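Local coordinates for killer cell lectin-like receptor 3 (PDB 3C8J), which serves on mouse natural killer cells as a disulfide-linked homodimeric receptor for class I MHC molecules, at residues P114-L124 against W151-K162; H130-I138 against D185-I193. The protein carries 4 engineered substitutions. All blocks are in the same frame, centred on the assembly; numbering follows the deposited sequence.

Contact 1: residues P114-L124 against W151-K162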
loop_
_atom_site.group_PDB
_atom_site.type_symbol
_atom_site.label_atom_id
_atom_site.label_comp_id
_atom_site.label_asym_id
_atom_site.label_seq_id
_atom_site.Cartn_x
_atom_site.Cartn_y
_atom_site.Cartn_z
ATOM N N PRO A 114 -4.451 -15.155 -6.010
ATOM C CA PRO A 114 -4.026 -16.451 -5.464
ATOM C C PRO A 114 -3.328 -16.371 -4.095
ATOM O O PRO A 114 -2.885 -15.310 -3.681
ATOM C CB PRO A 114 -3.085 -17.000 -6.552
ATOM C CG PRO A 114 -3.287 -16.064 -7.782
ATOM C CD PRO A 114 -3.633 -14.741 -7.167
ATOM N N ILE A 115 -3.247 -17.510 -3.407
ATOM C CA ILE A 115 -2.619 -17.587 -2.085
ATOM C C ILE A 115 -1.216 -16.980 -2.128
ATOM O O ILE A 115 -0.503 -17.118 -3.116
ATOM C CB ILE A 115 -2.692 -19.044 -1.513
ATOM C CG1 ILE A 115 -2.184 -19.143 -0.071
ATOM C CG2 ILE A 115 -2.016 -20.073 -2.445
ATOM C CD1 ILE A 115 -2.292 -20.572 0.517
ATOM N N LEU A 116 -0.828 -16.296 -1.059
ATOM C CA LEU A 116 0.354 -15.433 -1.079
ATOM C C LEU A 116 1.676 -16.071 -1.459
ATOM O O LEU A 116 2.074 -17.104 -0.924
ATOM C CB LEU A 116 0.516 -14.702 0.245
ATOM C CG LEU A 116 1.659 -13.688 0.316
ATOM C CD1 LEU A 116 1.432 -12.504 -0.598
ATOM C CD2 LEU A 116 1.882 -13.251 1.730
ATOM N N LYS A 117 2.347 -15.412 -2.398
ATOM C CA LYS A 117 3.761 -15.617 -2.641
ATOM C C LYS A 117 4.530 -14.416 -2.088
ATOM O O LYS A 117 4.180 -13.271 -2.349
ATOM C CB LYS A 117 4.008 -15.824 -4.140
ATOM C CG LYS A 117 5.406 -15.476 -4.622
ATOM C CD LYS A 117 6.039 -16.633 -5.389
ATOM C CE LYS A 117 7.140 -16.119 -6.261
ATOM N NZ LYS A 117 8.030 -17.215 -6.673
ATOM N N ILE A 118 5.561 -14.685 -1.293
ATOM C CA ILE A 118 6.382 -13.620 -0.710
ATOM C C ILE A 118 7.690 -13.552 -1.482
ATOM O O ILE A 118 8.347 -14.566 -1.644
ATOM C CB ILE A 118 6.656 -13.829 0.802
ATOM C CG1 ILE A 118 5.331 -13.892 1.577
ATOM C CG2 ILE A 118 7.484 -12.687 1.334
ATOM C CD1 ILE A 118 5.461 -14.006 3.109
ATOM N N GLU A 119 8.038 -12.357 -1.965
ATOM C CA GLU A 119 9.202 -12.176 -2.836
ATOM C C GLU A 119 10.508 -12.018 -2.081
ATOM O O GLU A 119 11.514 -12.628 -2.441
ATOM C CB GLU A 119 9.020 -10.999 -3.801
ATOM C CG GLU A 119 7.846 -11.136 -4.753
ATOM C CD GLU A 119 7.983 -12.288 -5.753
ATOM O OE1 GLU A 119 9.024 -13.011 -5.749
ATOM O OE2 GLU A 119 7.031 -12.468 -6.557
ATOM N N ASP A 120 10.489 -11.192 -1.042
ATOM C CA ASP A 120 11.692 -10.911 -0.272
ATOM C C ASP A 120 11.420 -10.627 1.204
ATOM O O ASP A 120 10.250 -10.589 1.633
ATOM C CB ASP A 120 12.517 -9.791 -0.927
ATOM C CG ASP A 120 11.698 -8.576 -1.267
ATOM O OD1 ASP A 120 10.534 -8.469 -0.852
ATOM O OD2 ASP A 120 12.240 -7.695 -1.953
ATOM N N GLU A 121 12.510 -10.472 1.967
ATOM C CA GLU A 121 12.457 -10.223 3.403
ATOM C C GLU A 121 11.800 -8.902 3.747
ATOM O O GLU A 121 11.275 -8.744 4.849
ATOM C CB GLU A 121 13.857 -10.270 4.026
ATOM C CG GLU A 121 14.364 -11.672 4.350
ATOM C CD GLU A 121 15.087 -11.736 5.688
ATOM O OE1 GLU A 121 14.504 -11.266 6.704
ATOM O OE2 GLU A 121 16.233 -12.254 5.729
ATOM N N ASP A 122 11.840 -7.948 2.825
ATOM C CA ASP A 122 11.174 -6.666 3.033
ATOM C C ASP A 122 9.665 -6.847 3.072
ATOM O O ASP A 122 8.983 -6.314 3.967
ATOM C CB ASP A 122 11.552 -5.662 1.942
ATOM C CG ASP A 122 12.975 -5.124 2.097
ATOM O OD1 ASP A 122 13.391 -4.311 1.229
ATOM O OD2 ASP A 122 13.671 -5.500 3.083
ATOM N N GLU A 123 9.154 -7.597 2.097
ATOM C CA GLU A 123 7.750 -7.927 2.034
ATOM C C GLU A 123 7.334 -8.790 3.223
ATOM O O GLU A 123 6.324 -8.499 3.858
ATOM C CB GLU A 123 7.396 -8.609 0.715
ATOM C CG GLU A 123 5.909 -8.895 0.616
ATOM C CD GLU A 123 5.491 -9.566 -0.661
ATOM O OE1 GLU A 123 4.331 -9.340 -1.046
ATOM O OE2 GLU A 123 6.291 -10.315 -1.271
ATOM N N LEU A 124 8.101 -9.833 3.533
ATOM C CA LEU A 124 7.803 -10.646 4.718
ATOM C C LEU A 124 7.606 -9.770 5.978
ATOM O O LEU A 124 6.566 -9.834 6.645
ATOM C CB LEU A 124 8.878 -11.720 4.966
ATOM C CG LEU A 124 8.858 -12.461 6.322
ATOM C CD1 LEU A 124 7.494 -13.056 6.672
ATOM C CD2 LEU A 124 9.901 -13.536 6.373
ATOM N N TRP A 151 6.346 -22.776 -4.018
ATOM C CA TRP A 151 5.432 -21.649 -4.030
ATOM C C TRP A 151 4.225 -21.915 -4.916
ATOM O O TRP A 151 4.240 -22.808 -5.765
ATOM C CB TRP A 151 6.158 -20.373 -4.459
ATOM C CG TRP A 151 7.138 -19.964 -3.414
ATOM C CD1 TRP A 151 8.464 -20.216 -3.409
ATOM C CD2 TRP A 151 6.852 -19.283 -2.189
ATOM N NE1 TRP A 151 9.031 -19.726 -2.275
ATOM C CE2 TRP A 151 8.061 -19.146 -1.504
ATOM C CE3 TRP A 151 5.687 -18.760 -1.617
ATOM C CZ2 TRP A 151 8.153 -18.513 -0.268
ATOM C CZ3 TRP A 151 5.775 -18.129 -0.388
ATOM C CH2 TRP A 151 6.998 -18.016 0.275
ATOM N N ILE A 152 3.169 -21.140 -4.699
ATOM C CA ILE A 152 1.958 -21.277 -5.482
ATOM C C ILE A 152 2.219 -21.204 -6.997
ATOM O O ILE A 152 1.600 -21.933 -7.768
ATOM C CB ILE A 152 0.906 -20.229 -5.056
ATOM C CG1 ILE A 152 -0.384 -20.411 -5.872
ATOM C CG2 ILE A 152 1.481 -18.796 -5.132
ATOM C CD1 ILE A 152 -1.129 -21.688 -5.565
ATOM N N ASP A 153 3.141 -20.324 -7.400
ATOM C CA ASP A 153 3.430 -20.076 -8.815
ATOM C C ASP A 153 4.576 -20.910 -9.408
ATOM O O ASP A 153 4.854 -20.797 -10.600
ATOM C CB ASP A 153 3.650 -18.569 -9.077
ATOM C CG ASP A 153 4.998 -18.045 -8.555
ATOM O OD1 ASP A 153 5.805 -18.818 -7.993
ATOM O OD2 ASP A 153 5.248 -16.826 -8.705
ATOM N N ASN A 154 5.225 -21.730 -8.575
ATOM C CA ASN A 154 6.391 -22.565 -8.961
ATOM C C ASN A 154 7.647 -21.785 -9.317
ATOM O O ASN A 154 8.590 -22.337 -9.888
ATOM C CB ASN A 154 6.039 -23.534 -10.090
ATOM C CG ASN A 154 5.039 -24.570 -9.657
ATOM O OD1 ASN A 154 3.846 -24.444 -9.928
ATOM N ND2 ASN A 154 5.512 -25.593 -8.954
ATOM N N GLY A 155 7.650 -20.501 -8.971
ATOM C CA GLY A 155 8.798 -19.646 -9.198
ATOM C C GLY A 155 9.692 -19.640 -7.976
ATOM O O GLY A 155 9.276 -20.078 -6.904
ATOM N N PRO A 156 10.937 -19.156 -8.132
ATOM C CA PRO A 156 11.775 -18.963 -6.961
ATOM C C PRO A 156 11.362 -17.700 -6.196
ATOM O O PRO A 156 10.623 -16.854 -6.720
ATOM C CB PRO A 156 13.177 -18.804 -7.554
ATOM C CG PRO A 156 12.944 -18.206 -8.885
ATOM C CD PRO A 156 11.633 -18.768 -9.376
ATOM N N SER A 157 11.839 -17.606 -4.960
ATOM C CA SER A 157 11.646 -16.441 -4.126
ATOM C C SER A 157 12.957 -16.146 -3.417
ATOM O O SER A 157 13.733 -17.053 -3.124
ATOM C CB SER A 157 10.544 -16.708 -3.109
ATOM O OG SER A 157 10.724 -15.904 -1.965
ATOM N N LYS A 158 13.208 -14.879 -3.127
ATOM C CA LYS A 158 14.458 -14.507 -2.473
ATOM C C LYS A 158 14.490 -14.871 -0.993
ATOM O O LYS A 158 15.439 -14.571 -0.281
ATOM C CB LYS A 158 14.776 -13.042 -2.724
ATOM C CG LYS A 158 15.400 -12.850 -4.083
ATOM C CD LYS A 158 14.920 -11.584 -4.746
ATOM C CE LYS A 158 15.162 -11.648 -6.248
ATOM N NZ LYS A 158 16.498 -12.210 -6.622
ATOM N N LEU A 159 13.445 -15.547 -0.548
ATOM C CA LEU A 159 13.384 -16.082 0.785
ATOM C C LEU A 159 13.946 -17.479 0.796
ATOM O O LEU A 159 14.355 -17.971 1.842
ATOM C CB LEU A 159 11.934 -16.126 1.246
ATOM C CG LEU A 159 11.438 -15.120 2.269
ATOM C CD1 LEU A 159 12.081 -13.762 2.107
ATOM C CD2 LEU A 159 9.938 -15.038 2.170
ATOM N N ASP A 160 13.953 -18.114 -0.373
ATOM C CA ASP A 160 14.331 -19.526 -0.502
ATOM C C ASP A 160 15.647 -19.826 0.209
ATOM O O ASP A 160 15.737 -20.808 0.949
ATOM C CB ASP A 160 14.379 -19.972 -1.978
ATOM C CG ASP A 160 12.997 -20.001 -2.641
ATOM O OD1 ASP A 160 11.973 -20.131 -1.937
ATOM O OD2 ASP A 160 12.934 -19.893 -3.881
ATOM N N MET A 161 16.648 -18.966 -0.006
ATOM C CA MET A 161 17.948 -19.084 0.655
ATOM C C MET A 161 17.814 -19.244 2.169
ATOM O O MET A 161 18.341 -20.205 2.752
ATOM C CB MET A 161 18.840 -17.883 0.329
ATOM C CG MET A 161 19.719 -18.091 -0.886
ATOM S SD MET A 161 21.458 -17.969 -0.428
ATOM C CE MET A 161 22.285 -18.878 -1.759
ATOM N N LYS A 162 17.102 -18.301 2.783
ATOM C CA LYS A 162 16.811 -18.323 4.213
ATOM C C LYS A 162 15.928 -19.527 4.584
ATOM O O LYS A 162 16.205 -20.233 5.560
ATOM C CB LYS A 162 16.159 -16.996 4.625
ATOM C CG LYS A 162 15.663 -16.912 6.068
ATOM C CD LYS A 162 14.620 -15.790 6.220
ATOM C CE LYS A 162 13.807 -15.930 7.500
ATOM N NZ LYS A 162 13.151 -14.655 7.853
#

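Contact 2: residues H130-I138 against D185-I193. Engineered in segment 130-138: Gly-134 (natural residue Glu).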
loop_
_atom_site.group_PDB
_atom_site.type_symbol
_atom_site.label_atom_id
_atom_site.label_comp_id
_atom_site.label_asym_id
_atom_site.label_seq_id
_atom_site.Cartn_x
_atom_site.Cartn_y
_atom_site.Cartn_z
ATOM N N HIS A 130 2.236 -5.874 9.798
ATOM C CA HIS A 130 0.883 -5.459 9.438
ATOM C C HIS A 130 -0.192 -6.305 10.129
ATOM O O HIS A 130 -1.148 -5.820 10.731
ATOM C CB HIS A 130 0.696 -5.596 7.940
ATOM C CG HIS A 130 -0.712 -5.376 7.515
ATOM N ND1 HIS A 130 -1.283 -4.121 7.482
ATOM C CD2 HIS A 130 -1.692 -6.251 7.192
ATOM C CE1 HIS A 130 -2.548 -4.227 7.114
ATOM N NE2 HIS A 130 -2.822 -5.515 6.946
ATOM N N VAL A 131 0.003 -7.606 9.998
ATOM C CA VAL A 131 -0.949 -8.609 10.378
ATOM C C VAL A 131 -1.469 -8.397 11.809
ATOM O O VAL A 131 -0.709 -7.989 12.708
ATOM C CB VAL A 131 -0.251 -9.950 10.123
ATOM C CG1 VAL A 131 -0.124 -10.826 11.349
ATOM C CG2 VAL A 131 -0.812 -10.628 8.855
ATOM N N ILE A 132 -2.772 -8.622 12.008
ATOM C CA ILE A 132 -3.326 -8.717 13.352
ATOM C C ILE A 132 -2.739 -10.003 13.933
ATOM O O ILE A 132 -2.619 -10.961 13.197
ATOM C CB ILE A 132 -4.864 -8.799 13.325
ATOM C CG1 ILE A 132 -5.479 -7.418 13.112
ATOM C CG2 ILE A 132 -5.395 -9.370 14.647
ATOM C CD1 ILE A 132 -6.808 -7.450 12.402
ATOM N N PRO A 133 -2.322 -10.020 15.223
ATOM C CA PRO A 133 -1.741 -11.273 15.791
ATOM C C PRO A 133 -2.545 -12.511 15.406
ATOM O O PRO A 133 -3.754 -12.547 15.616
ATOM C CB PRO A 133 -1.817 -11.046 17.292
ATOM C CG PRO A 133 -1.661 -9.587 17.440
ATOM C CD PRO A 133 -2.304 -8.925 16.220
ATOM N N GLY A 134 -1.892 -13.482 14.783
ATOM C CA GLY A 134 -2.541 -14.718 14.383
ATOM C C GLY A 134 -1.577 -15.551 13.560
ATOM O O GLY A 134 -0.374 -15.284 13.541
ATOM N N ASN A 135 -2.112 -16.565 12.886
ATOM C CA ASN A 135 -1.347 -17.419 12.003
ATOM C C ASN A 135 -2.012 -17.471 10.643
ATOM O O ASN A 135 -3.214 -17.745 10.548
ATOM C CB ASN A 135 -1.245 -18.807 12.596
ATOM C CG ASN A 135 -0.574 -18.798 13.936
ATOM O OD1 ASN A 135 -1.062 -19.388 14.890
ATOM N ND2 ASN A 135 0.548 -18.096 14.031
ATOM N N TYR A 136 -1.235 -17.217 9.593
ATOM C CA TYR A 136 -1.785 -17.067 8.254
ATOM C C TYR A 136 -1.131 -18.041 7.269
ATOM O O TYR A 136 0.093 -18.027 7.072
ATOM C CB TYR A 136 -1.567 -15.626 7.764
ATOM C CG TYR A 136 -2.245 -14.576 8.591
ATOM C CD1 TYR A 136 -1.728 -14.204 9.821
ATOM C CD2 TYR A 136 -3.380 -13.927 8.133
ATOM C CE1 TYR A 136 -2.337 -13.248 10.600
ATOM C CE2 TYR A 136 -3.987 -12.931 8.908
ATOM C CZ TYR A 136 -3.449 -12.608 10.143
ATOM O OH TYR A 136 -4.021 -11.679 10.944
ATOM N N TRP A 137 -1.934 -18.892 6.648
ATOM C CA TRP A 137 -1.431 -19.730 5.579
ATOM C C TRP A 137 -0.901 -18.834 4.458
ATOM O O TRP A 137 -1.467 -17.767 4.174
ATOM C CB TRP A 137 -2.533 -20.631 5.052
ATOM C CG TRP A 137 -2.938 -21.734 5.988
ATOM C CD1 TRP A 137 -4.191 -21.969 6.465
ATOM C CD2 TRP A 137 -2.098 -22.780 6.542
ATOM N NE1 TRP A 137 -4.195 -23.086 7.272
ATOM C CE2 TRP A 137 -2.927 -23.603 7.335
ATOM C CE3 TRP A 137 -0.738 -23.090 6.449
ATOM C CZ2 TRP A 137 -2.439 -24.710 8.039
ATOM C CZ3 TRP A 137 -0.256 -24.196 7.141
ATOM C CH2 TRP A 137 -1.105 -24.992 7.927
ATOM N N ILE A 138 0.216 -19.248 3.861
ATOM C CA ILE A 138 0.748 -18.582 2.674
ATOM C C ILE A 138 1.021 -19.648 1.612
ATOM O O ILE A 138 0.975 -20.841 1.914
ATOM C CB ILE A 138 1.988 -17.701 2.975
ATOM C CG1 ILE A 138 3.163 -18.538 3.479
ATOM C CG2 ILE A 138 1.646 -16.631 3.984
ATOM C CD1 ILE A 138 4.441 -17.713 3.640
ATOM N N ASP A 185 1.182 -29.174 9.704
ATOM C CA ASP A 185 0.121 -29.933 9.031
ATOM C C ASP A 185 -0.851 -29.012 8.315
ATOM O O ASP A 185 -1.401 -28.100 8.922
ATOM C CB ASP A 185 -0.629 -30.826 10.047
ATOM C CG ASP A 185 -1.921 -31.447 9.475
ATOM O OD1 ASP A 185 -2.829 -31.770 10.273
ATOM O OD2 ASP A 185 -2.031 -31.610 8.239
ATOM N N CYS A 186 -1.064 -29.272 7.025
ATOM C CA CYS A 186 -1.896 -28.420 6.156
ATOM C C CYS A 186 -3.386 -28.362 6.536
ATOM O O CYS A 186 -4.129 -27.532 6.017
ATOM C CB CYS A 186 -1.736 -28.859 4.700
ATOM S SG CYS A 186 -0.013 -28.819 4.138
ATOM N N ASN A 187 -3.811 -29.244 7.436
ATOM C CA ASN A 187 -5.204 -29.312 7.866
ATOM C C ASN A 187 -5.522 -28.440 9.070
ATOM O O ASN A 187 -6.671 -28.395 9.519
ATOM C CB ASN A 187 -5.605 -30.760 8.186
ATOM C CG ASN A 187 -5.951 -31.564 6.947
ATOM O OD1 ASN A 187 -6.001 -31.028 5.834
ATOM N ND2 ASN A 187 -6.193 -32.861 7.136
ATOM N N ILE A 188 -4.513 -27.768 9.615
ATOM C CA ILE A 188 -4.759 -26.880 10.742
ATOM C C ILE A 188 -5.547 -25.634 10.290
ATOM O O ILE A 188 -5.178 -24.983 9.311
ATOM C CB ILE A 188 -3.461 -26.508 11.490
ATOM C CG1 ILE A 188 -2.779 -27.778 12.006
ATOM C CG2 ILE A 188 -3.766 -25.561 12.667
ATOM C CD1 ILE A 188 -1.552 -27.538 12.846
ATOM N N PRO A 189 -6.657 -25.334 10.985
ATOM C CA PRO A 189 -7.478 -24.189 10.627
ATOM C C PRO A 189 -6.782 -22.879 11.005
ATOM O O PRO A 189 -6.715 -22.528 12.192
ATOM C CB PRO A 189 -8.754 -24.381 11.463
ATOM C CG PRO A 189 -8.635 -25.708 12.138
ATOM C CD PRO A 189 -7.193 -26.057 12.155
ATOM N N TYR A 190 -6.260 -22.176 10.002
ATOM C CA TYR A 190 -5.635 -20.883 10.211
ATOM C C TYR A 190 -6.265 -19.820 9.318
ATOM O O TYR A 190 -7.065 -20.109 8.420
ATOM C CB TYR A 190 -4.135 -20.943 9.910
ATOM C CG TYR A 190 -3.291 -21.628 10.948
ATOM C CD1 TYR A 190 -2.119 -22.288 10.571
ATOM C CD2 TYR A 190 -3.657 -21.638 12.303
ATOM C CE1 TYR A 190 -1.318 -22.935 11.507
ATOM C CE2 TYR A 190 -2.860 -22.285 13.267
ATOM C CZ TYR A 190 -1.682 -22.930 12.853
ATOM O OH TYR A 190 -0.869 -23.604 13.759
ATOM N N TYR A 191 -5.874 -18.580 9.553
ATOM C CA TYR A 191 -6.213 -17.501 8.641
ATOM C C TYR A 191 -5.468 -17.715 7.318
ATOM O O TYR A 191 -4.787 -18.723 7.123
ATOM C CB TYR A 191 -5.805 -16.180 9.245
ATOM C CG TYR A 191 -6.491 -15.829 10.527
ATOM C CD1 TYR A 191 -5.813 -15.124 11.517
ATOM C CD2 TYR A 191 -7.829 -16.168 10.750
ATOM C CE1 TYR A 191 -6.443 -14.760 12.701
ATOM C CE2 TYR A 191 -8.473 -15.817 11.938
ATOM C CZ TYR A 191 -7.773 -15.108 12.910
ATOM O OH TYR A 191 -8.390 -14.749 14.094
ATOM N N CYS A 192 -5.579 -16.747 6.424
ATOM C CA CYS A 192 -5.168 -16.940 5.062
ATOM C C CYS A 192 -4.876 -15.596 4.402
ATOM O O CYS A 192 -5.649 -14.645 4.567
ATOM C CB CYS A 192 -6.308 -17.656 4.358
ATOM S SG CYS A 192 -6.165 -17.822 2.629
ATOM N N ILE A 193 -3.758 -15.523 3.675
ATOM C CA ILE A 193 -3.379 -14.316 2.932
ATOM C C ILE A 193 -3.305 -14.547 1.429
ATOM O O ILE A 193 -2.567 -15.418 0.968
ATOM C CB ILE A 193 -2.006 -13.737 3.359
ATOM C CG1 ILE A 193 -1.889 -13.667 4.886
ATOM C CG2 ILE A 193 -1.820 -12.347 2.737
ATOM C CD1 ILE A 193 -0.605 -13.036 5.394
#

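Contact 1: residues P114-L124 against W151-K162
Ile-115 CG2 lies 3.6 Å from Ile-152 CD1. The Lys-117 side chain runs past Trp-151 CB and crosses Asp-153 at about a right angle. Its CG sits anti to the backbone N (chi1 155°), and the chain bends at chi2. Lys-117 NZ forms a salt bridge to the syn lone pair of Asp-153 OD1 (3.0 Å) and hydrogen-bonds to Pro-156 O from above the carbonyl plane. Asp-153 OD1 also accepts a hydrogen bond from Gly-155 N, in an Asx turn. Ile-118 O lies over one face of the Trp-151 ring and accepts a hydrogen bond from Ser-157 OG at 2.7 Å, in the carbonyl plane. Ile-118 CG2 packs on Leu-159 CD2 at 3.5 Å. Glu-119 O accepts a hydrogen bond from Lys-158 N at 2.9 Å. Ahead of helix 160-164, Ser-157 and Asp-160 form a capping box: Ser-157 N donates to Asp-160 OD2, and Ser-157 OG accepts from Leu-159 N. The other Asp-160 oxygen, OD1, accepts a hydrogen bond from Trp-151 NE1, in the indole plane. Glu-121 OE1 makes a long salt bridge to Lys-162 NZ, 3.8 Å. Lys-162 lies in region 161-170, implicated in MHC class I binding. In this C-type lectin domain, the contact joins the loop before helix 121-130 to the end of strand 148-151 and the turn leading into helix 160-164. Ile-115 packs on helix 101-110, and Leu-116 and Ile-118 on strand 136-143.

Contact 2: residues H130-I138 against D185-I193
Tyr-136 pairs with Tyr-191, and Trp-137 with Cys-192, as parallel beta bridges, and the short strand axes make an angle of 46°. Both backbone polar atoms of Trp-137 are bonded to strand 190-193, on the residues either side of Cys-192: N donates to Tyr-191 O at 2.9 Å, and O accepts a hydrogen bond from Ile-193 N. A weak bond from Tyr-191 N to Asn-135 O extends the pairing.

CG of Trp-137 stands anti to its carbonyl carbon (chi1 -71°), which sends the indole along segment 185-193. Its NE1 donates to Ile-188 O at 3.0 Å, close to the ring plane. Asp-185 O lies at the ring edge, 3.3 Å from Trp-137 CH2. Tyr-190 CB sits over the five-membered ring in a CH-pi contact, 3.7 Å from its centroid. The Tyr-190 ring meets the six-membered ring obliquely, with planes at 46°. Asn-135 CB lies over the centre of the Tyr-190 ring, and Ile-188 CG2 against the opposite face, near the rim.

Tyr-136 lies with Tyr-191 on the face opposite Trp-137 and Cys-192. Its ring is held between Tyr-191 CB and CD1 on one face and Val-131 CG2 near the rim of the other; the two tyrosine rings meet obliquely. Tyr-136 OH donates to Ile-132 O at 2.7 Å, fixing the ring's far end. Tyr-136 CB packs on Ile-193 CG1 at 3.5 Å.

This is the parallel strand pair of the C-type lectin-like domain. Strand 173-176 flanks strand 136-143, and strand 90-96 flanks strand 190-197. Cys-192 is disulfide-bonded to Cys-104 of helix 101-110, and Cys-186 to Cys-173.

In the fold
From the N terminus, the chain passes strand 90-96 and helix 101-110 before segment 114-124. Helix 121-130 then leads into segment 130-138. Contact 1 closes the loop through this helix and strands 136-143 and 148-151. It ties the loop before helix 121-130 to the segment between strand 148-151 and helix 160-164. Contact 2 closes a longer loop, through helix 160-164 and strands 173-176 and 181-184, and ties together the beginnings of strands 136-143 and 190-197. The two loops cross, since segment 130-138 lies inside the first and segment 151-162 inside the second. Their centres are about 16 Å apart. They still touch: Leu-116 N probably donates a hydrogen bond to Ile-193 O, and Ile-118 packs on Ile-138.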